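D-alanyl-D-alanine carboxypeptidase (Penicillin binding protein) family protein (PDB 6OSU) probably removes the terminal D-alanine from peptidoglycan precursor peptides, as a serine-type D-Ala-D-Ala carboxypeptidase of the S11 penicillin-binding protein family. Local coordinates at residues Glu77-Asn82 / Tyr188-Ala193; Trp85-Pro90 / Ala133-Gly138; Lys327-Leu332 / Thr371-Leu376. One frame throughout, in Å; residues are numbered along the deposited sequence.

In the fold
Followed from the N terminus, the chain first leaves helix 66-79, whose C-terminal end enters contact 1, and then runs directly into 85-90, the first half of contact 2. That contact closes when the end of helix 126-137 returns to strand 88-90, a small loop lying wholly within the longer one that contact 1 completes at 188-193. The two centres are about 15 Å apart, and the contacts touch, for example through Trp85, so both tie together the helical part of the carboxypeptidase domain. Contact 3 follows in series, about 47 Å from contact 2 between centres, and closes a loop of 38 residues, with strands but no helix, in the C-terminal domain.

Contact 1 (Glu77-Asn82 / Tyr188-Ala193)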
loop_
_atom_site.group_PDB
_atom_site.type_symbol
_atom_site.label_atom_id
_atom_site.label_comp_id
_atom_site.label_asym_id
_atom_site.label_seq_id
_atom_site.Cartn_x
_atom_site.Cartn_y
_atom_site.Cartn_z
ATOM N N GLU A 77 3.705 18.217 -0.565
ATOM C CA GLU A 77 4.267 19.562 -0.645
ATOM C C GLU A 77 5.492 19.607 -1.549
ATOM O O GLU A 77 5.732 20.620 -2.217
ATOM C CB GLU A 77 4.602 20.074 0.755
ATOM C CG GLU A 77 3.368 20.371 1.589
ATOM C CD GLU A 77 2.433 21.348 0.904
ATOM O OE1 GLU A 77 2.848 22.502 0.655
ATOM O OE2 GLU A 77 1.283 20.963 0.601
ATOM N N ILE A 78 6.277 18.528 -1.587
ATOM C CA ILE A 78 7.402 18.467 -2.515
ATOM C C ILE A 78 6.895 18.436 -3.951
ATOM O O ILE A 78 7.351 19.208 -4.803
ATOM C CB ILE A 78 8.296 17.252 -2.209
ATOM C CG1 ILE A 78 8.914 17.373 -0.815
ATOM C CG2 ILE A 78 9.382 17.115 -3.265
ATOM C CD1 ILE A 78 9.663 16.138 -0.381
ATOM N N LYS A 79 5.934 17.553 -4.236
ATOM C CA LYS A 79 5.366 17.478 -5.577
ATOM C C LYS A 79 4.746 18.804 -6.001
ATOM O O LYS A 79 4.782 19.155 -7.186
ATOM C CB LYS A 79 4.325 16.356 -5.642
ATOM C CG LYS A 79 3.511 16.338 -6.926
ATOM C CD LYS A 79 2.637 15.099 -7.039
ATOM C CE LYS A 79 3.202 14.115 -8.053
ATOM N NZ LYS A 79 2.241 13.025 -8.382
ATOM N N ALA A 80 4.196 19.561 -5.054
ATOM C CA ALA A 80 3.544 20.828 -5.360
ATOM C C ALA A 80 4.511 22.003 -5.443
ATOM O O ALA A 80 4.075 23.117 -5.745
ATOM C CB ALA A 80 2.466 21.128 -4.317
ATOM N N GLY A 81 5.798 21.795 -5.175
ATOM C CA GLY A 81 6.770 22.862 -5.287
ATOM C C GLY A 81 6.913 23.752 -4.071
ATOM O O GLY A 81 7.741 24.669 -4.096
ATOM N N ASN A 82 6.129 23.526 -3.014
ATOM C CA ASN A 82 6.281 24.286 -1.777
ATOM C C ASN A 82 7.421 23.770 -0.915
ATOM O O ASN A 82 7.763 24.405 0.088
ATOM C CB ASN A 82 4.981 24.253 -0.972
ATOM C CG ASN A 82 3.858 25.005 -1.653
ATOM O OD1 ASN A 82 4.065 26.082 -2.215
ATOM N ND2 ASN A 82 2.658 24.439 -1.611
ATOM N N TYR A 188 0.622 5.584 -5.473
ATOM C CA TYR A 188 0.211 6.111 -6.766
ATOM C C TYR A 188 0.700 7.540 -6.969
ATOM O O TYR A 188 1.275 7.863 -8.012
ATOM C CB TYR A 188 -1.313 6.029 -6.886
ATOM C CG TYR A 188 -1.861 6.654 -8.139
ATOM C CD1 TYR A 188 -1.783 5.994 -9.359
ATOM C CD2 TYR A 188 -2.462 7.905 -8.106
ATOM C CE1 TYR A 188 -2.285 6.567 -10.513
ATOM C CE2 TYR A 188 -2.968 8.485 -9.252
ATOM C CZ TYR A 188 -2.875 7.813 -10.453
ATOM O OH TYR A 188 -3.377 8.391 -11.594
ATOM N N ASN A 189 0.491 8.404 -5.975
ATOM C CA ASN A 189 0.782 9.820 -6.157
ATOM C C ASN A 189 2.254 10.148 -5.946
ATOM O O ASN A 189 2.755 11.106 -6.543
ATOM C CB ASN A 189 -0.082 10.656 -5.211
ATOM C CG ASN A 189 -1.552 10.638 -5.598
ATOM O OD1 ASN A 189 -2.372 10.005 -4.931
ATOM N ND2 ASN A 189 -1.889 11.332 -6.677
ATOM N N PHE A 190 2.967 9.381 -5.122
ATOM C CA PHE A 190 4.333 9.720 -4.724
ATOM C C PHE A 190 5.249 8.508 -4.849
ATOM O O PHE A 190 5.749 7.986 -3.847
ATOM C CB PHE A 190 4.343 10.273 -3.299
ATOM C CG PHE A 190 3.262 11.285 -3.043
ATOM C CD1 PHE A 190 3.209 12.459 -3.779
ATOM C CD2 PHE A 190 2.303 11.067 -2.070
ATOM C CE1 PHE A 190 2.217 13.392 -3.552
ATOM C CE2 PHE A 190 1.311 11.999 -1.832
ATOM C CZ PHE A 190 1.267 13.164 -2.577
ATOM N N PRO A 191 5.510 8.048 -6.076
ATOM C CA PRO A 191 6.373 6.866 -6.235
ATOM C C PRO A 191 7.818 7.096 -5.816
ATOM O O PRO A 191 8.457 6.157 -5.324
ATOM C CB PRO A 191 6.261 6.551 -7.734
ATOM C CG PRO A 191 5.882 7.839 -8.361
ATOM C CD PRO A 191 5.015 8.549 -7.370
ATOM N N GLU A 192 8.360 8.305 -5.987
ATOM C CA GLU A 192 9.737 8.554 -5.571
ATOM C C GLU A 192 9.863 8.561 -4.053
ATOM O O GLU A 192 10.743 7.897 -3.489
ATOM C CB GLU A 192 10.243 9.872 -6.153
ATOM C CG GLU A 192 11.467 10.408 -5.423
ATOM C CD GLU A 192 12.616 10.747 -6.351
ATOM O OE1 GLU A 192 12.357 11.235 -7.473
ATOM O OE2 GLU A 192 13.783 10.526 -5.956
ATOM N N ALA A 193 8.996 9.314 -3.372
ATOM C CA ALA A 193 9.029 9.334 -1.914
ATOM C C ALA A 193 8.778 7.954 -1.331
ATOM O O ALA A 193 9.326 7.616 -0.276
ATOM C CB ALA A 193 8.002 10.327 -1.373
#
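Lys79 and the 188-193 segment make a helix-end contact in the carboxypeptidase domain, in which a lysine at the C-terminal end of helix 66-79 reaches the backbone where helix 176-189 finishes. It illustrates how one long side chain can join two helix termini whose backbones stay apart: the nearest CA atoms, those of Lys79 and Phe190, are 7.9 Å from each other. The lysine starts with CG anti to the backbone N (chi1 171°), runs straight through chi2 and then bends at chi3, which turns the ammonium group onto the carbonyl of Asn189. Lys79 NZ donates to Asn189 O at 2.7 Å, lying in the carbonyl plane on a lone pair, with a C=O...donor angle of 143°. A cation beside a carbonyl at a helix C terminus is also consistent with a favourable interaction with the helix dipole.

The aliphatic part of the same chain does a second job. Lys79 CD meets Phe190 CE1 at 3.9 Å, approaching the ring at its edge and near its plane, while Asn189 CB lies 3.7 Å above one face, over the ring centre. On the other segment, Gly81, the first residue to leave helical angles, has positive phi in a Schellman motif: Gly81 N bonds to Ile78 O at 3.0 Å and Asn82 N, weakly, to Glu77 O. From the same turn Asn82 ND2 reaches back to Glu77 OE1 on the syn side of the carboxylate, tilted out of its plane, at 3.0 Å.

Phe190, which is buried, packs against Ala75 and Ser76 of helix 66-79 and makes an edge-to-face pair with Tyr72 of that helix. Ala193 also rests on Ala75, and Trp85, which precedes strand 88-90, lies against Ile78 and Ala193.

Contact 2 (Trp85-Pro90 / Ala133-Gly138)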
loop_
_atom_site.group_PDB
_atom_site.type_symbol
_atom_site.label_atom_id
_atom_site.label_comp_id
_atom_site.label_asym_id
_atom_site.label_seq_id
_atom_site.Cartn_x
_atom_site.Cartn_y
_atom_site.Cartn_z
ATOM N N TRP A 85 13.323 18.143 -1.603
ATOM C CA TRP A 85 14.151 17.234 -0.818
ATOM C C TRP A 85 15.373 17.938 -0.243
ATOM O O TRP A 85 15.865 17.554 0.828
ATOM C CB TRP A 85 14.585 16.048 -1.678
ATOM C CG TRP A 85 13.459 15.189 -2.148
ATOM C CD1 TRP A 85 12.957 15.118 -3.413
ATOM C CD2 TRP A 85 12.696 14.267 -1.358
ATOM N NE1 TRP A 85 11.926 14.208 -3.462
ATOM C CE2 TRP A 85 11.746 13.673 -2.212
ATOM C CE3 TRP A 85 12.723 13.888 -0.012
ATOM C CZ2 TRP A 85 10.833 12.723 -1.768
ATOM C CZ3 TRP A 85 11.814 12.944 0.428
ATOM C CH2 TRP A 85 10.881 12.373 -0.447
ATOM N N ASP A 86 15.868 18.972 -0.929
ATOM C CA ASP A 86 17.072 19.690 -0.530
ATOM C C ASP A 86 16.828 20.727 0.557
ATOM O O ASP A 86 17.800 21.213 1.144
ATOM C CB ASP A 86 17.697 20.388 -1.743
ATOM C CG ASP A 86 18.089 19.419 -2.845
ATOM O OD1 ASP A 86 18.097 18.197 -2.587
ATOM O OD2 ASP A 86 18.389 19.881 -3.970
ATOM N N THR A 87 15.573 21.084 0.830
ATOM C CA THR A 87 15.281 22.153 1.780
ATOM C C THR A 87 15.830 21.814 3.162
ATOM O O THR A 87 15.709 20.682 3.636
ATOM C CB THR A 87 13.769 22.397 1.853
ATOM O OG1 THR A 87 13.289 22.811 0.567
ATOM C CG2 THR A 87 13.434 23.469 2.884
ATOM N N MET A 88 16.443 22.807 3.806
ATOM C CA MET A 88 17.061 22.646 5.118
ATOM C C MET A 88 16.111 23.164 6.193
ATOM O O MET A 88 15.804 24.359 6.231
ATOM C CB MET A 88 18.395 23.390 5.176
ATOM C CG MET A 88 19.357 23.038 4.049
ATOM S SD MET A 88 19.979 21.347 4.145
ATOM C CE MET A 88 20.850 21.392 5.709
ATOM N N ILE A 89 15.667 22.276 7.071
ATOM C CA ILE A 89 14.680 22.603 8.099
ATOM C C ILE A 89 15.402 22.849 9.415
ATOM O O ILE A 89 16.248 22.031 9.806
ATOM C CB ILE A 89 13.635 21.486 8.256
ATOM C CG1 ILE A 89 12.725 21.447 7.036
ATOM C CG2 ILE A 89 12.819 21.683 9.524
ATOM C CD1 ILE A 89 12.757 20.133 6.346
ATOM N N PRO A 90 15.103 23.933 10.125
ATOM C CA PRO A 90 15.665 24.111 11.465
ATOM C C PRO A 90 15.029 23.147 12.453
ATOM O O PRO A 90 13.839 22.834 12.369
ATOM C CB PRO A 90 15.326 25.567 11.801
ATOM C CG PRO A 90 14.084 25.844 11.001
ATOM C CD PRO A 90 14.229 25.054 9.728
ATOM N N ALA A 133 6.721 18.595 10.783
ATOM C CA ALA A 133 5.377 19.095 11.042
ATOM C C ALA A 133 5.398 20.572 11.415
ATOM O O ALA A 133 4.594 21.361 10.904
ATOM C CB ALA A 133 4.714 18.269 12.144
ATOM N N GLU A 134 6.310 20.964 12.309
ATOM C CA GLU A 134 6.414 22.367 12.697
ATOM C C GLU A 134 6.701 23.266 11.500
ATOM O O GLU A 134 6.228 24.407 11.453
ATOM C CB GLU A 134 7.502 22.547 13.756
ATOM C CG GLU A 134 7.178 21.942 15.115
ATOM C CD GLU A 134 8.255 22.230 16.150
ATOM O OE1 GLU A 134 9.456 22.138 15.811
ATOM O OE2 GLU A 134 7.898 22.562 17.300
ATOM N N TYR A 135 7.464 22.774 10.523
ATOM C CA TYR A 135 7.851 23.605 9.389
ATOM C C TYR A 135 6.702 23.779 8.402
ATOM O O TYR A 135 6.446 24.890 7.923
ATOM C CB TYR A 135 9.069 22.999 8.692
ATOM C CG TYR A 135 9.629 23.868 7.593
ATOM C CD1 TYR A 135 10.593 24.829 7.867
ATOM C CD2 TYR A 135 9.193 23.732 6.281
ATOM C CE1 TYR A 135 11.107 25.630 6.865
ATOM C CE2 TYR A 135 9.702 24.529 5.272
ATOM C CZ TYR A 135 10.658 25.475 5.570
ATOM O OH TYR A 135 11.168 26.270 4.567
ATOM N N ILE A 136 6.002 22.689 8.088
ATOM C CA ILE A 136 4.934 22.746 7.095
ATOM C C ILE A 136 3.690 23.413 7.669
ATOM O O ILE A 136 2.994 24.159 6.973
ATOM C CB ILE A 136 4.631 21.329 6.576
ATOM C CG1 ILE A 136 5.857 20.741 5.876
ATOM C CG2 ILE A 136 3.425 21.332 5.651
ATOM C CD1 ILE A 136 5.731 19.262 5.571
ATOM N N GLY A 137 3.390 23.163 8.943
ATOM C CA GLY A 137 2.135 23.611 9.512
ATOM C C GLY A 137 2.234 24.764 10.489
ATOM O O GLY A 137 1.209 25.314 10.899
ATOM N N GLY A 138 3.449 25.148 10.869
ATOM C CA GLY A 138 3.624 26.175 11.880
ATOM C C GLY A 138 3.707 25.581 13.271
ATOM O O GLY A 138 4.783 25.527 13.873
HETATM O O HOH W 1 11.884 21.665 14.704
#
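A chi1 of -174° swings the Tyr135 ring away from its own backbone nitrogen, from the last turn of helix 126-137 over to segment 85-90. In Ile89 it is CG2 that takes the position opposite the backbone N, while CG1 stands beside that nitrogen (chi1 -71°); both branches then meet the tyrosine. Ile89 CG1 sits over one face of the ring in a CH-pi contact, 4.2 Å from the centroid and 18° off the normal, displaced toward the rim. CG2 lies against the root of the side chain, 4.1 Å from Tyr135 CB. Near the base of the ring Pro90 CD reaches Tyr135 CD1 obliquely, its side chain crossing the tyrosine at roughly a right angle; at the far end Thr87 CG2 lies 4.0 Å from Tyr135 OH.

A water adds a polar link, donating to Glu134 OE1 at 2.7 Å and, over a longer 3.3 Å, to Pro90 O. Glu134 is further anchored by Ser92 and Asn94.

Ile89 also packs on Val113 and Leu116 of helix 113-123. Tyr135 thus joins the two-stranded antiparallel ribbon of 88-90 and 110-112 to the helical part of the S11 carboxypeptidase domain.

Contact 3 (Lys327-Leu332 / Thr371-Leu376); sequences KYENVL and TYVPYL
Val331 and Val373 point at each other tip to tip in this surface contact. Val331 CG2 and Val373 CG2 approach to 3.8 Å, and in both residues this methyl stands opposite the carbonyl carbon and beside the backbone N, although one valine comes from an extended strand and the other from a 3-10 turn.

Glu329, two residues before Val331 on the same strand, meets Val373 differently. Its chain leaves with CG roughly anti to the backbone N (chi1 -158°) and stays extended beyond it, crossing Val373 at about a right angle. Glu329 OE1 comes across Val373 CG2, 3.2 Å away, so one methyl of the turn touches both a carboxylate oxygen and a valine.

At the other end of the contact a water bridges the two backbones, donating to Lys327 O at 2.8 Å and accepting from Thr371 N at 3.0 Å. The turn is held internally by Tyr375 N bonding to Tyr372 O.

Strand 328-334, which follows helix 310-327 in the chain, pairs antiparallel with strand 364-369. Val368 of that partner touches both Val331 and Val373, so the three valines form one small apolar cluster. Beyond the turn the chain enters strand 376-382, where Leu376 packs on Ile401 and Leu403 of strand 395-403; the contact therefore lies between the two-stranded ribbon and the five-stranded sheet of the C-terminal domain.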
loop_
_atom_site.group_PDB
_atom_site.type_symbol
_atom_site.label_atom_id
_atom_site.label_comp_id
_atom_site.label_asym_id
_atom_site.label_seq_id
_atom_site.Cartn_x
_atom_site.Cartn_y
_atom_site.Cartn_z
ATOM N N LYS A 327 -2.302 -16.842 -5.085
ATOM C CA LYS A 327 -3.611 -17.390 -5.407
ATOM C C LYS A 327 -4.488 -16.459 -6.230
ATOM O O LYS A 327 -5.582 -16.869 -6.632
ATOM C CB LYS A 327 -4.351 -17.785 -4.120
ATOM C CG LYS A 327 -3.560 -18.752 -3.260
ATOM C CD LYS A 327 -4.452 -19.723 -2.520
ATOM C CE LYS A 327 -3.694 -21.004 -2.206
ATOM N NZ LYS A 327 -3.256 -21.695 -3.453
ATOM N N TYR A 328 -4.044 -15.237 -6.515
ATOM C CA TYR A 328 -4.878 -14.251 -7.186
ATOM C C TYR A 328 -4.177 -13.729 -8.434
ATOM O O TYR A 328 -3.027 -14.066 -8.726
ATOM C CB TYR A 328 -5.248 -13.107 -6.236
ATOM C CG TYR A 328 -6.327 -13.496 -5.257
ATOM C CD1 TYR A 328 -7.666 -13.279 -5.552
ATOM C CD2 TYR A 328 -6.011 -14.100 -4.047
ATOM C CE1 TYR A 328 -8.663 -13.639 -4.666
ATOM C CE2 TYR A 328 -7.002 -14.466 -3.152
ATOM C CZ TYR A 328 -8.327 -14.232 -3.469
ATOM O OH TYR A 328 -9.318 -14.593 -2.587
ATOM N N GLU A 329 -4.893 -12.878 -9.164
ATOM C CA GLU A 329 -4.528 -12.509 -10.522
ATOM C C GLU A 329 -5.385 -11.327 -10.945
ATOM O O GLU A 329 -6.566 -11.261 -10.589
ATOM C CB GLU A 329 -4.745 -13.697 -11.467
ATOM C CG GLU A 329 -3.953 -13.667 -12.749
ATOM C CD GLU A 329 -3.915 -15.030 -13.415
ATOM O OE1 GLU A 329 -4.974 -15.498 -13.882
ATOM O OE2 GLU A 329 -2.827 -15.648 -13.451
ATOM N N ASN A 330 -4.791 -10.398 -11.687
ATOM C CA ASN A 330 -5.518 -9.269 -12.257
ATOM C C ASN A 330 -5.896 -9.614 -13.692
ATOM O O ASN A 330 -5.029 -9.968 -14.498
ATOM C CB ASN A 330 -4.689 -7.986 -12.205
ATOM C CG ASN A 330 -4.734 -7.318 -10.843
ATOM O OD1 ASN A 330 -5.320 -7.848 -9.898
ATOM N ND2 ASN A 330 -4.113 -6.152 -10.733
ATOM N N VAL A 331 -7.191 -9.523 -14.000
ATOM C CA VAL A 331 -7.723 -9.862 -15.313
ATOM C C VAL A 331 -8.665 -8.754 -15.767
ATOM O O VAL A 331 -9.506 -8.283 -14.993
ATOM C CB VAL A 331 -8.461 -11.220 -15.301
ATOM C CG1 VAL A 331 -9.004 -11.539 -16.683
ATOM C CG2 VAL A 331 -7.535 -12.331 -14.827
ATOM N N LEU A 332 -8.521 -8.336 -17.023
ATOM C CA LEU A 332 -9.474 -7.422 -17.649
ATOM C C LEU A 332 -10.639 -8.259 -18.164
ATOM O O LEU A 332 -10.587 -8.801 -19.269
ATOM C CB LEU A 332 -8.816 -6.627 -18.771
ATOM C CG LEU A 332 -9.725 -5.612 -19.469
ATOM C CD1 LEU A 332 -10.035 -4.445 -18.541
ATOM C CD2 LEU A 332 -9.110 -5.126 -20.772
ATOM N N THR A 371 -7.505 -19.771 -10.061
ATOM C CA THR A 371 -8.259 -20.963 -10.419
ATOM C C THR A 371 -9.595 -20.644 -11.078
ATOM O O THR A 371 -10.183 -21.530 -11.707
ATOM C CB THR A 371 -8.487 -21.822 -9.175
ATOM O OG1 THR A 371 -9.057 -21.013 -8.138
ATOM C CG2 THR A 371 -7.172 -22.403 -8.684
ATOM N N TYR A 372 -10.091 -19.409 -10.950
ATOM C CA TYR A 372 -11.353 -19.047 -11.589
ATOM C C TYR A 372 -11.179 -18.706 -13.062
ATOM O O TYR A 372 -12.120 -18.880 -13.845
ATOM C CB TYR A 372 -11.998 -17.843 -10.895
ATOM C CG TYR A 372 -12.641 -18.094 -9.546
ATOM C CD1 TYR A 372 -13.416 -17.108 -8.946
ATOM C CD2 TYR A 372 -12.466 -19.293 -8.865
ATOM C CE1 TYR A 372 -14.004 -17.305 -7.720
ATOM C CE2 TYR A 372 -13.056 -19.500 -7.629
ATOM C CZ TYR A 372 -13.823 -18.498 -7.064
ATOM O OH TYR A 372 -14.417 -18.679 -5.839
ATOM N N VAL A 373 -9.992 -18.230 -13.453
ATOM C CA VAL A 373 -9.858 -17.511 -14.725
ATOM C C VAL A 373 -10.334 -18.323 -15.926
ATOM O O VAL A 373 -11.148 -17.800 -16.709
ATOM C CB VAL A 373 -8.418 -16.998 -14.890
ATOM C CG1 VAL A 373 -8.210 -16.472 -16.299
ATOM C CG2 VAL A 373 -8.133 -15.914 -13.867
ATOM N N PRO A 374 -9.897 -19.567 -16.142
ATOM C CA PRO A 374 -10.352 -20.294 -17.337
ATOM C C PRO A 374 -11.832 -20.645 -17.332
ATOM O O PRO A 374 -12.321 -21.181 -18.332
ATOM C CB PRO A 374 -9.485 -21.562 -17.327
ATOM C CG PRO A 374 -9.125 -21.758 -15.910
ATOM C CD PRO A 374 -8.951 -20.379 -15.349
ATOM N N TYR A 375 -12.566 -20.355 -16.259
ATOM C CA TYR A 375 -13.971 -20.728 -16.155
ATOM C C TYR A 375 -14.918 -19.538 -16.155
ATOM O O TYR A 375 -16.126 -19.730 -15.985
ATOM C CB TYR A 375 -14.197 -21.565 -14.892
ATOM C CG TYR A 375 -13.551 -22.923 -14.968
ATOM C CD1 TYR A 375 -14.296 -24.045 -15.303
ATOM C CD2 TYR A 375 -12.194 -23.081 -14.731
ATOM C CE1 TYR A 375 -13.707 -25.290 -15.386
ATOM C CE2 TYR A 375 -11.596 -24.317 -14.814
ATOM C CZ TYR A 375 -12.357 -25.419 -15.141
ATOM O OH TYR A 375 -11.764 -26.656 -15.223
ATOM N N LEU A 376 -14.413 -18.324 -16.340
ATOM C CA LEU A 376 -15.264 -17.143 -16.331
ATOM C C LEU A 376 -15.988 -16.997 -17.666
ATOM O O LEU A 376 -15.480 -17.391 -18.718
ATOM C CB LEU A 376 -14.430 -15.897 -16.033
ATOM C CG LEU A 376 -13.621 -15.992 -14.737
ATOM C CD1 LEU A 376 -12.618 -14.862 -14.633
ATOM C CD2 LEU A 376 -14.537 -16.003 -13.522
HETATM O O HOH W 2 -6.392 -19.429 -7.282
#